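Local atomic coordinates of glucosamine 6-phosphate N-acetyltransferase (Arabidopsis thaliana, PDB entry 3T90), a protein that catalyses transfer of the acetyl group from acetyl-CoA to D-glucosamine 6-phosphate, a step in the biosynthesis of UDP-N-acetylglucosamine. Residues K63-K75 against A83-F95. Numbering follows the deposited sequence.
Sequences KIAATGSVMIEKK and AGHIEDVVVDSRF
Strands 63-74 and 83-91 form an antiparallel pair within the GNAT sheet, with paired bonds from Glu73 and Ala83 through Met71 and His85 to Thr67 and Val90. A beta bulge breaks the register opposite Gly68, where Asp88 takes positive phi and psi. One water donates to Thr67 OG1 and Asp88 O there, and Thr67 OG1 also hydrogen-bonds Cys54 O of strand 51-58. The bulge holds Glu87, Asp88 and Val89, substrate-binding by similarity. Toward the Glu73-Ala83 end, His85 NE2 donates to Glu73 OE2 at 2.7 Å, meeting its anti side almost in the ring plane, with ring and carboxylate turned 34° apart. Glu73 reaches it with CG anti to the backbone N (chi1 -179°) and an extended chain, while Lys75 NZ bridges to Glu73 OE1 at 2.8 Å. A glutamine at Glu73 would probably weaken the hold on the imidazole and leave Lys75 without this charge partner. Thr67 CG2 packs on Val90 CG1 at 3.5 Å. On the opposite face Val70 CG2 meets Ile86 CG1 at 3.8 Å, and Val70 also packs against helix 100-114. Strands 51-58 and 119-124 flank the pair, helix 19-23 covers Thr67, and Lys75 of the second subunit bridges to Glu87 and Asp88.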
ATOM      1  N   LYS A  63      25.528   0.487 -13.151  1.00 17.59           N
ATOM      2  CA  LYS A  63      24.627   1.294 -12.306  1.00 15.94           C
ATOM      3  C   LYS A  63      23.208   0.761 -12.495  1.00 13.68           C
ATOM      4  O   LYS A  63      22.850   0.162 -13.530  1.00 13.63           O
ATOM      5  CB  LYS A  63      24.669   2.772 -12.686  1.00 17.21           C
ATOM      6  CG  LYS A  63      26.041   3.493 -12.495  1.00 25.11           C
ATOM      7  CD  LYS A  63      26.403   3.686 -11.034  1.00 31.96           C
ATOM      8  CE  LYS A  63      27.940   3.878 -10.840  1.00 37.73           C
ATOM      9  NZ  LYS A  63      28.269   3.706  -9.380  1.00 38.70           N
ATOM     10  N   ILE A  64      22.387   1.017 -11.498  1.00 11.42           N
ATOM     11  CA  ILE A  64      20.978   0.668 -11.614  1.00 11.21           C
ATOM     12  C   ILE A  64      20.293   1.675 -12.561  1.00 10.76           C
ATOM     13  O   ILE A  64      20.375   2.903 -12.381  1.00 12.56           O
ATOM     14  CB  ILE A  64      20.311   0.718 -10.223  1.00  9.80           C
ATOM     15  CG1 ILE A  64      21.091  -0.156  -9.211  1.00 11.32           C
ATOM     16  CG2 ILE A  64      18.795   0.327 -10.306  1.00  8.95           C
ATOM     17  CD1 ILE A  64      21.242  -1.598  -9.631  1.00 12.53           C
ATOM     18  N   ALA A  65      19.635   1.132 -13.548  1.00 10.35           N
ATOM     19  CA  ALA A  65      18.929   1.895 -14.564  1.00 11.22           C
ATOM     20  C   ALA A  65      17.413   2.073 -14.332  1.00 10.21           C
ATOM     21  O   ALA A  65      16.794   2.970 -14.827  1.00 11.00           O
ATOM     22  CB  ALA A  65      19.132   1.166 -15.941  1.00 11.87           C
ATOM     23  N   ALA A  66      16.816   1.136 -13.633  1.00  9.98           N
ATOM     24  CA  ALA A  66      15.382   1.210 -13.302  1.00  8.34           C
ATOM     25  C   ALA A  66      15.097   0.402 -12.073  1.00  7.62           C
ATOM     26  O   ALA A  66      15.874  -0.487 -11.675  1.00  8.98           O
ATOM     27  CB  ALA A  66      14.541   0.644 -14.516  1.00  8.63           C
ATOM     28  N   THR A  67      14.011   0.727 -11.379  1.00  8.52           N
ATOM     29  CA  THR A  67      13.625   0.058 -10.152  1.00  7.72           C
ATOM     30  C   THR A  67      12.113   0.186  -9.932  1.00  7.45           C
ATOM     31  O   THR A  67      11.459   1.088 -10.475  1.00  8.37           O
ATOM     32  CB  THR A  67      14.385   0.608  -8.940  1.00  8.28           C
ATOM     33  OG1 THR A  67      14.100  -0.223  -7.791  1.00  8.05           O
ATOM     34  CG2 THR A  67      14.068   2.065  -8.611  1.00  8.92           C
ATOM     35  N   GLY A  68      11.596  -0.738  -9.105  1.00  8.23           N
ATOM     36  CA  GLY A  68      10.194  -0.653  -8.669  1.00  8.78           C
ATOM     37  C   GLY A  68      10.047  -1.680  -7.594  1.00  8.25           C
ATOM     38  O   GLY A  68      10.742  -2.687  -7.529  1.00  9.62           O
ATOM     39  N   SER A  69       9.086  -1.439  -6.713  1.00  6.76           N
ATOM     40  CA  SER A  69       8.860  -2.260  -5.521  0.51  7.65           C
ATOM     41  C   SER A  69       7.433  -2.780  -5.456  1.00  6.93           C
ATOM     42  O   SER A  69       6.522  -2.161  -6.037  1.00  8.39           O
ATOM     43  CB  SER A  69       9.079  -1.412  -4.265  0.51  7.88           C
ATOM     44  OG  SER A  69      10.373  -0.815  -4.278  0.51 11.53           O
ATOM     45  N   VAL A  70       7.224  -3.888  -4.761  1.00  7.93           N
ATOM     46  CA  VAL A  70       5.808  -4.210  -4.398  1.00  7.91           C
ATOM     47  C   VAL A  70       5.698  -4.745  -2.985  1.00  8.98           C
ATOM     48  O   VAL A  70       6.529  -5.535  -2.555  1.00  9.03           O
ATOM     49  CB  VAL A  70       5.224  -5.207  -5.493  1.00  6.86           C
ATOM     50  CG1 VAL A  70       5.912  -6.614  -5.446  1.00 11.53           C
ATOM     51  CG2 VAL A  70       3.690  -5.315  -5.280  1.00  7.68           C
ATOM     52  N   MET A  71       4.686  -4.294  -2.272  1.00  6.34           N
ATOM     53  CA  MET A  71       4.402  -4.727  -0.936  1.00  7.66           C
ATOM     54  C   MET A  71       3.058  -5.395  -0.948  1.00  8.03           C
ATOM     55  O   MET A  71       2.059  -4.763  -1.428  1.00  8.54           O
ATOM     56  CB  MET A  71       4.434  -3.548   0.024  1.00  8.87           C
ATOM     57  CG  MET A  71       4.223  -4.107   1.398  1.00  8.93           C
ATOM     58  SD  MET A  71       4.476  -2.811   2.639  1.00 20.02           S
ATOM     59  CE  MET A  71       3.173  -2.010   2.468  1.00 14.84           C
ATOM     60  N   ILE A  72       3.013  -6.648  -0.457  1.00  6.94           N
ATOM     61  CA  ILE A  72       1.776  -7.421  -0.464  1.00  9.28           C
ATOM     62  C   ILE A  72       1.076  -7.211   0.856  1.00  8.48           C
ATOM     63  O   ILE A  72       1.641  -7.368   1.977  1.00 10.27           O
ATOM     64  CB  ILE A  72       2.066  -8.915  -0.781  1.00  8.46           C
ATOM     65  CG1 ILE A  72       2.544  -9.014  -2.224  1.00 13.06           C
ATOM     66  CG2 ILE A  72       0.773  -9.739  -0.754  1.00 11.78           C
ATOM     67  CD1 ILE A  72       2.952 -10.510  -2.666  1.00 15.52           C
ATOM     68  N   GLU A  73      -0.192  -6.809   0.724  1.00  7.48           N
ATOM     69  CA  GLU A  73      -1.086  -6.504   1.874  1.00  7.04           C
ATOM     70  C   GLU A  73      -2.066  -7.668   2.045  1.00  7.76           C
ATOM     71  O   GLU A  73      -2.829  -7.930   1.106  1.00  9.08           O
ATOM     72  CB  GLU A  73      -1.886  -5.275   1.544  1.00  6.91           C
ATOM     73  CG  GLU A  73      -2.846  -4.906   2.754  1.00  7.31           C
ATOM     74  CD  GLU A  73      -3.953  -4.010   2.303  1.00  8.48           C
ATOM     75  OE1 GLU A  73      -4.953  -3.813   3.029  1.00 10.16           O
ATOM     76  OE2 GLU A  73      -3.963  -3.473   1.178  1.00 10.13           O
ATOM     77  N   LYS A  74      -2.067  -8.289   3.206  1.00  6.27           N
ATOM     78  CA  LYS A  74      -3.112  -9.287   3.510  1.00  7.03           C
ATOM     79  C   LYS A  74      -4.351  -8.609   4.016  1.00  9.11           C
ATOM     80  O   LYS A  74      -4.280  -7.731   4.872  1.00  9.00           O
ATOM     81  CB  LYS A  74      -2.595 -10.221   4.559  1.00  9.47           C
ATOM     82  CG  LYS A  74      -1.401 -11.085   4.027  1.00 10.61           C
ATOM     83  CD  LYS A  74      -0.892 -12.037   5.082  1.00 16.35           C
ATOM     84  CE  LYS A  74       0.306 -12.764   4.472  1.00 20.46           C
ATOM     85  NZ  LYS A  74       1.574 -11.979   4.773  1.00 28.66           N
ATOM     86  N   LYS A  75      -5.515  -9.053   3.520  1.00  7.78           N
ATOM     87  CA  LYS A  75      -6.817  -8.468   3.881  1.00  8.26           C
ATOM     88  C   LYS A  75      -7.762  -9.499   4.409  1.00  8.35           C
ATOM     89  O   LYS A  75      -7.419 -10.729   4.340  1.00  8.03           O
ATOM     90  CB  LYS A  75      -7.448  -7.850   2.619  1.00 10.72           C
ATOM     91  CG  LYS A  75      -6.634  -6.696   2.024  1.00  8.56           C
ATOM     92  CD  LYS A  75      -7.430  -6.138   0.863  1.00  8.87           C
ATOM     93  CE  LYS A  75      -6.855  -4.882   0.205  1.00  9.02           C
ATOM     94  NZ  LYS A  75      -6.976  -3.677   1.118  1.00  8.87           N
ATOM     95  N   ALA A  83      -3.474  -8.184  -1.763  1.00  7.99           N
ATOM     96  CA  ALA A  83      -3.314  -7.185  -2.814  1.00  7.25           C
ATOM     97  C   ALA A  83      -1.888  -6.721  -2.886  1.00  7.12           C
ATOM     98  O   ALA A  83      -1.313  -6.331  -1.825  1.00  8.69           O
ATOM     99  CB  ALA A  83      -4.231  -5.953  -2.518  1.00  8.10           C
ATOM    100  N   GLY A  84      -1.384  -6.532  -4.096  1.00  7.90           N
ATOM    101  CA  GLY A  84      -0.008  -6.003  -4.286  1.00  8.14           C
ATOM    102  C   GLY A  84      -0.072  -4.503  -4.463  1.00  9.09           C
ATOM    103  O   GLY A  84      -0.874  -4.007  -5.242  1.00 10.52           O
ATOM    104  N   HIS A  85       0.762  -3.774  -3.733  1.00  6.95           N
ATOM    105  CA  HIS A  85       0.892  -2.297  -3.876  1.00  6.31           C
ATOM    106  C   HIS A  85       2.231  -2.001  -4.549  1.00  6.46           C
ATOM    107  O   HIS A  85       3.299  -2.170  -3.901  1.00  7.16           O
ATOM    108  CB  HIS A  85       0.901  -1.669  -2.475  1.00  7.06           C
ATOM    109  CG  HIS A  85      -0.364  -1.901  -1.698  1.00  6.43           C
ATOM    110  ND1 HIS A  85      -1.392  -0.981  -1.746  1.00 12.37           N
ATOM    111  CD2 HIS A  85      -0.827  -2.959  -1.016  1.00  9.36           C
ATOM    112  CE1 HIS A  85      -2.418  -1.436  -1.022  1.00 11.89           C
ATOM    113  NE2 HIS A  85      -2.109  -2.637  -0.560  1.00  9.77           N
ATOM    114  N   ILE A  86       2.235  -1.657  -5.833  1.00  6.73           N
ATOM    115  CA  ILE A  86       3.490  -1.359  -6.574  1.00  6.49           C
ATOM    116  C   ILE A  86       3.786   0.122  -6.239  1.00  6.58           C
ATOM    117  O   ILE A  86       2.916   1.034  -6.238  1.00  9.08           O
ATOM    118  CB  ILE A  86       3.317  -1.549  -8.047  1.00  5.67           C
ATOM    119  CG1 ILE A  86       3.358  -3.047  -8.360  1.00  6.73           C
ATOM    120  CG2 ILE A  86       4.374  -0.811  -8.836  1.00 10.24           C
ATOM    121  CD1 ILE A  86       3.007  -3.430  -9.777  1.00 11.60           C
ATOM    122  N   GLU A  87       5.041   0.317  -5.871  1.00  6.66           N
ATOM    123  CA  GLU A  87       5.587   1.616  -5.365  1.00  6.25           C
ATOM    124  C   GLU A  87       6.950   1.928  -5.962  1.00  8.27           C
ATOM    125  O   GLU A  87       7.666   1.011  -6.414  1.00  7.27           O
ATOM    126  CB  GLU A  87       5.788   1.560  -3.835  1.00  8.82           C
ATOM    127  CG  GLU A  87       4.442   1.470  -3.111  1.00  8.11           C
ATOM    128  CD  GLU A  87       3.746   2.793  -3.012  1.00 12.07           C
ATOM    129  OE1 GLU A  87       4.412   3.897  -2.963  1.00 12.85           O
ATOM    130  OE2 GLU A  87       2.479   2.829  -2.953  1.00 12.01           O
ATOM    131  N   ASP A  88       7.337   3.195  -5.948  1.00  7.07           N
ATOM    132  CA  ASP A  88       8.737   3.591  -6.148  1.00  7.21           C
ATOM    133  C   ASP A  88       9.306   3.113  -7.473  1.00  7.58           C
ATOM    134  O   ASP A  88      10.438   2.601  -7.571  1.00  8.96           O
ATOM    135  CB  ASP A  88       9.590   3.168  -4.931  1.00  7.91           C
ATOM    136  CG  ASP A  88       9.146   3.785  -3.587  1.00  8.50           C
ATOM    137  OD1 ASP A  88       8.265   4.701  -3.640  1.00 10.70           O
ATOM    138  OD2 ASP A  88       9.647   3.325  -2.584  1.00  9.74           O
ATOM    139  N   VAL A  89       8.462   3.225  -8.498  1.00  8.38           N
ATOM    140  CA  VAL A  89       8.859   2.913  -9.909  1.00  8.23           C
ATOM    141  C   VAL A  89       9.555   4.100 -10.562  1.00  8.08           C
ATOM    142  O   VAL A  89       9.034   5.194 -10.603  1.00 10.90           O
ATOM    143  CB  VAL A  89       7.625   2.522 -10.698  1.00  8.38           C
ATOM    144  CG1 VAL A  89       8.064   2.227 -12.161  1.00 10.48           C
ATOM    145  CG2 VAL A  89       6.922   1.232 -10.115  1.00 11.50           C
ATOM    146  N   VAL A  90      10.808   3.887 -11.005  1.00  8.29           N
ATOM    147  CA  VAL A  90      11.553   5.027 -11.614  1.00 10.11           C
ATOM    148  C   VAL A  90      12.560   4.443 -12.590  1.00 10.05           C
ATOM    149  O   VAL A  90      13.126   3.377 -12.368  1.00  8.42           O
ATOM    150  CB  VAL A  90      12.178   5.959 -10.524  1.00 12.51           C
ATOM    151  CG1 VAL A  90      13.060   5.276  -9.725  1.00 16.36           C
ATOM    152  CG2 VAL A  90      12.930   7.140 -11.173  1.00 16.17           C
ATOM    153  N   VAL A  91      12.654   5.095 -13.751  1.00 10.60           N
ATOM    154  CA  VAL A  91      13.650   4.767 -14.776  1.00 10.18           C
ATOM    155  C   VAL A  91      14.581   5.938 -14.915  1.00 10.23           C
ATOM    156  O   VAL A  91      14.121   7.088 -14.999  1.00 12.75           O
ATOM    157  CB  VAL A  91      12.946   4.451 -16.108  1.00 10.08           C
ATOM    158  CG1 VAL A  91      14.017   4.053 -17.205  1.00 12.90           C
ATOM    159  CG2 VAL A  91      12.028   3.362 -15.898  1.00 12.75           C
ATOM    160  N   ASP A  92      15.891   5.685 -14.930  1.00 10.53           N
ATOM    161  CA  ASP A  92      16.886   6.762 -15.161  1.00 12.37           C
ATOM    162  C   ASP A  92      16.516   7.504 -16.468  1.00 14.43           C
ATOM    163  O   ASP A  92      16.248   6.845 -17.476  1.00 14.70           O
ATOM    164  CB  ASP A  92      18.271   6.137 -15.213  1.00 11.38           C
ATOM    165  CG  ASP A  92      19.379   7.173 -15.146  1.00 16.65           C
ATOM    166  OD1 ASP A  92      19.262   8.318 -15.601  1.00 18.10           O
ATOM    167  OD2 ASP A  92      20.449   6.773 -14.693  1.00 23.76           O
ATOM    168  N   SER A  93      16.540   8.825 -16.401  1.00 15.26           N
ATOM    169  CA  SER A  93      16.161   9.675 -17.536  0.79 18.08           C
ATOM    170  C   SER A  93      17.034   9.325 -18.770  1.00 18.97           C
ATOM    171  O   SER A  93      16.520   9.365 -19.911  1.00 21.69           O
ATOM    172  CB  SER A  93      16.254  11.162 -17.153  0.79 18.44           C
ATOM    173  OG  SER A  93      17.563  11.474 -16.699  0.79 21.84           O
ATOM    174  N   ARG A  94      18.283   8.936 -18.545  1.00 20.88           N
ATOM    175  CA  ARG A  94      19.176   8.521 -19.656  1.00 23.85           C
ATOM    176  C   ARG A  94      18.599   7.337 -20.434  1.00 24.01           C
ATOM    177  O   ARG A  94      18.918   7.109 -21.625  1.00 25.22           O
ATOM    178  CB  ARG A  94      20.536   8.005 -19.155  1.00 25.62           C
ATOM    179  CG  ARG A  94      21.347   8.772 -18.146  1.00 33.75           C
ATOM    180  CD  ARG A  94      22.838   8.301 -18.161  1.00 43.85           C
ATOM    181  NE  ARG A  94      23.227   7.306 -17.145  1.00 49.76           N
ATOM    182  CZ  ARG A  94      23.286   7.529 -15.819  1.00 54.49           C
ATOM    183  NH1 ARG A  94      22.920   8.710 -15.299  1.00 53.28           N
ATOM    184  NH2 ARG A  94      23.687   6.549 -14.990  1.00 56.19           N
ATOM    185  N   PHE A  95      17.843   6.488 -19.762  1.00 20.22           N
ATOM    186  CA  PHE A  95      17.439   5.218 -20.332  1.00 21.67           C
ATOM    187  C   PHE A  95      15.958   5.198 -20.596  1.00 21.81           C
ATOM    188  O   PHE A  95      15.363   4.134 -20.644  1.00 21.91           O
ATOM    189  CB  PHE A  95      17.829   4.028 -19.404  1.00 21.09           C
ATOM    190  CG  PHE A  95      19.346   3.823 -19.215  1.00 23.04           C
ATOM    191  CD1 PHE A  95      20.169   3.436 -20.301  1.00 25.47           C
ATOM    192  CD2 PHE A  95      19.950   3.957 -17.949  1.00 24.10           C
ATOM    193  CE1 PHE A  95      21.510   3.263 -20.131  1.00 27.65           C
ATOM    194  CE2 PHE A  95      21.315   3.750 -17.783  1.00 27.30           C
ATOM    195  CZ  PHE A  95      22.099   3.398 -18.899  1.00 28.60           C
TER
HETATM  196  O   HOH W   1      21.599   4.268 -14.683  1.00 25.04           O
HETATM  197  O   HOH W   2      21.363   5.314 -12.655  1.00 34.37           O
HETATM  198  O   HOH W   3      12.052   0.763  -5.978  1.00  8.50           O
HETATM  199  O   HOH W   4      10.337   0.728  -2.259  1.00 11.44           O